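Local coordinates for protein aromatic amino acid beta-eliminating lyase/threonine aldolase (Exiguobacterium sibiricum, PDB 3LWS) that belongs to the beta-eliminating lyase family and has the fold of pyridoxal-phosphate-dependent enzymes, at residues M289-F294 with Y326-I331. Sequence-based numbering, arbitrary orientation.
Sequences MFHLHF and YCSTEI
Two neighbouring strands of the small four-stranded antiparallel sheet, a unit separate from the seven-stranded mixed sheet of this pyridoxal-phosphate-dependent fold, meet through Met289-Phe294 and Tyr326-Ile331. Three hydrogen-bonded pairs, Phe290-Ile331, Leu292-Thr329 and Phe294-Cys327, each close two backbone bonds; the shortest runs from Leu292 N to Thr329 O (2.8 Å). The segment axes run nearly antiparallel.

The one side-chain hydrogen bond across the strands lies on the face carrying His291, His293, Ser328 and Glu330. His291 NE2 donates to Glu330 OE1 at 2.9 Å, using the anti lone pair of that oxygen. OE1 lies close to the imidazole plane, and the two groups are nearly coplanar (16°). Glu330 reaches the imidazole by extending CG anti to the backbone N (chi1 179°). OE1 also forms a salt bridge with Arg146, so two partners grip it. Farther along, the rings of His293 and Tyr326 are nearly parallel (11°) but slid apart, with centroids 4.6 Å apart.

The other face is mainly apolar. Ile331 CB sits over one face of the Phe290 ring, 4.0 Å from its centroid, in a CH-pi contact, while Ile331 CG1 comes within 3.7 Å of Phe290 CE2. Beside them, Leu292 CB packs on Thr329 CG2, and Thr329 OG1 is hydrogen-bonded to Tyr319 O.

Strand 278-281 flanks 289-294, and strand 321-322 flanks 326-331. Helix 258-273 covers Phe290 and Leu292 through Phe272, whereas Ile301 of helix 298-312 touches Phe294 and Cys327.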
loop_
_atom_site.group_PDB
_atom_site.type_symbol
_atom_site.label_atom_id
_atom_site.label_comp_id
_atom_site.label_asym_id
_atom_site.label_seq_id
_atom_site.Cartn_x
_atom_site.Cartn_y
_atom_site.Cartn_z
HETATM N N MSE A 289 -1.999 21.849 16.356
HETATM C CA MSE A 289 -1.078 21.027 17.130
HETATM C C MSE A 289 -0.143 21.852 17.984
HETATM O O MSE A 289 0.128 23.023 17.706
HETATM C CB MSE A 289 -0.276 20.116 16.191
HETATM C CG MSE A 289 0.914 20.800 15.523
HETATM SE SE MSE A 289 2.105 19.492 14.723
HETATM C CE MSE A 289 2.896 18.733 16.343
ATOM N N PHE A 290 0.358 21.193 19.017
ATOM C CA PHE A 290 1.478 21.658 19.797
ATOM C C PHE A 290 2.078 20.481 20.580
ATOM O O PHE A 290 1.477 19.399 20.650
ATOM C CB PHE A 290 1.059 22.787 20.743
ATOM C CG PHE A 290 -0.125 22.469 21.626
ATOM C CD1 PHE A 290 -1.420 22.778 21.220
ATOM C CD2 PHE A 290 0.058 21.896 22.887
ATOM C CE1 PHE A 290 -2.513 22.520 22.054
ATOM C CE2 PHE A 290 -1.023 21.624 23.714
ATOM C CZ PHE A 290 -2.311 21.953 23.305
ATOM N N HIS A 291 3.242 20.679 21.182
ATOM C CA HIS A 291 3.722 19.701 22.152
ATOM C C HIS A 291 3.468 20.200 23.546
ATOM O O HIS A 291 3.551 21.390 23.804
ATOM C CB HIS A 291 5.194 19.352 21.955
ATOM C CG HIS A 291 5.464 18.534 20.727
ATOM N ND1 HIS A 291 6.734 18.218 20.314
ATOM C CD2 HIS A 291 4.621 17.974 19.815
ATOM C CE1 HIS A 291 6.672 17.512 19.197
ATOM N NE2 HIS A 291 5.402 17.331 18.883
ATOM N N LEU A 292 3.154 19.263 24.421
ATOM C CA LEU A 292 2.815 19.535 25.802
ATOM C C LEU A 292 3.915 18.915 26.662
ATOM O O LEU A 292 4.008 17.692 26.740
ATOM C CB LEU A 292 1.463 18.906 26.131
ATOM C CG LEU A 292 0.951 19.061 27.560
ATOM C CD1 LEU A 292 0.777 20.544 27.899
ATOM C CD2 LEU A 292 -0.363 18.292 27.704
ATOM N N HIS A 293 4.701 19.782 27.287
ATOM C CA HIS A 293 5.823 19.482 28.186
ATOM C C HIS A 293 5.476 19.631 29.687
ATOM O O HIS A 293 4.951 20.683 30.104
ATOM C CB HIS A 293 6.889 20.542 27.939
ATOM C CG HIS A 293 7.547 20.452 26.604
ATOM N ND1 HIS A 293 8.887 20.694 26.426
ATOM C CD2 HIS A 293 7.056 20.147 25.385
ATOM C CE1 HIS A 293 9.192 20.545 25.149
ATOM N NE2 HIS A 293 8.100 20.194 24.501
ATOM N N PHE A 294 5.825 18.619 30.480
ATOM C CA PHE A 294 5.689 18.593 31.917
ATOM C C PHE A 294 7.095 18.498 32.537
ATOM O O PHE A 294 7.876 17.608 32.172
ATOM C CB PHE A 294 4.894 17.352 32.370
ATOM C CG PHE A 294 3.518 17.240 31.765
ATOM C CD1 PHE A 294 3.314 16.601 30.545
ATOM C CD2 PHE A 294 2.422 17.770 32.417
ATOM C CE1 PHE A 294 2.039 16.513 29.989
ATOM C CE2 PHE A 294 1.155 17.670 31.867
ATOM C CZ PHE A 294 0.964 17.049 30.665
ATOM N N TYR A 326 12.231 16.721 31.744
ATOM C CA TYR A 326 10.812 16.898 31.427
ATOM C C TYR A 326 10.338 15.735 30.554
ATOM O O TYR A 326 11.149 14.936 30.097
ATOM C CB TYR A 326 10.603 18.254 30.732
ATOM C CG TYR A 326 11.088 18.324 29.305
ATOM C CD1 TYR A 326 12.427 18.490 29.005
ATOM C CD2 TYR A 326 10.186 18.231 28.260
ATOM C CE1 TYR A 326 12.876 18.572 27.645
ATOM C CE2 TYR A 326 10.608 18.277 26.922
ATOM C CZ TYR A 326 11.943 18.466 26.624
ATOM O OH TYR A 326 12.271 18.503 25.306
ATOM N N CYS A 327 9.028 15.609 30.374
ATOM C CA CYS A 327 8.439 14.608 29.488
ATOM C C CYS A 327 7.391 15.279 28.635
ATOM O O CYS A 327 6.827 16.313 29.014
ATOM C CB CYS A 327 7.815 13.445 30.274
ATOM S SG CYS A 327 6.734 13.931 31.596
ATOM N N SER A 328 7.114 14.685 27.493
ATOM C CA SER A 328 6.415 15.388 26.420
ATOM C C SER A 328 5.383 14.515 25.761
ATOM O O SER A 328 5.526 13.296 25.715
ATOM C CB SER A 328 7.430 15.800 25.352
ATOM O OG SER A 328 6.825 16.536 24.317
ATOM N N THR A 329 4.312 15.148 25.284
ATOM C CA THR A 329 3.343 14.476 24.446
ATOM C C THR A 329 2.876 15.445 23.370
ATOM O O THR A 329 3.026 16.674 23.497
ATOM C CB THR A 329 2.149 13.962 25.233
ATOM O OG1 THR A 329 1.482 12.952 24.456
ATOM C CG2 THR A 329 1.157 15.107 25.575
ATOM N N GLU A 330 2.328 14.894 22.306
ATOM C CA GLU A 330 1.882 15.713 21.174
ATOM C C GLU A 330 0.331 15.791 21.153
ATOM O O GLU A 330 -0.345 14.792 21.249
ATOM C CB GLU A 330 2.415 15.133 19.877
ATOM C CG GLU A 330 2.012 15.884 18.619
ATOM C CD GLU A 330 2.685 15.324 17.381
ATOM O OE1 GLU A 330 3.899 15.562 17.183
ATOM O OE2 GLU A 330 1.994 14.637 16.612
ATOM N N ILE A 331 -0.200 16.994 21.046
ATOM C CA ILE A 331 -1.656 17.213 20.961
ATOM C C ILE A 331 -1.957 17.680 19.550
ATOM O O ILE A 331 -1.367 18.654 19.105
ATOM C CB ILE A 331 -2.095 18.353 21.920
ATOM C CG1 ILE A 331 -1.733 18.049 23.382
ATOM C CG2 ILE A 331 -3.587 18.663 21.733
ATOM C CD1 ILE A 331 -2.230 16.732 23.934
#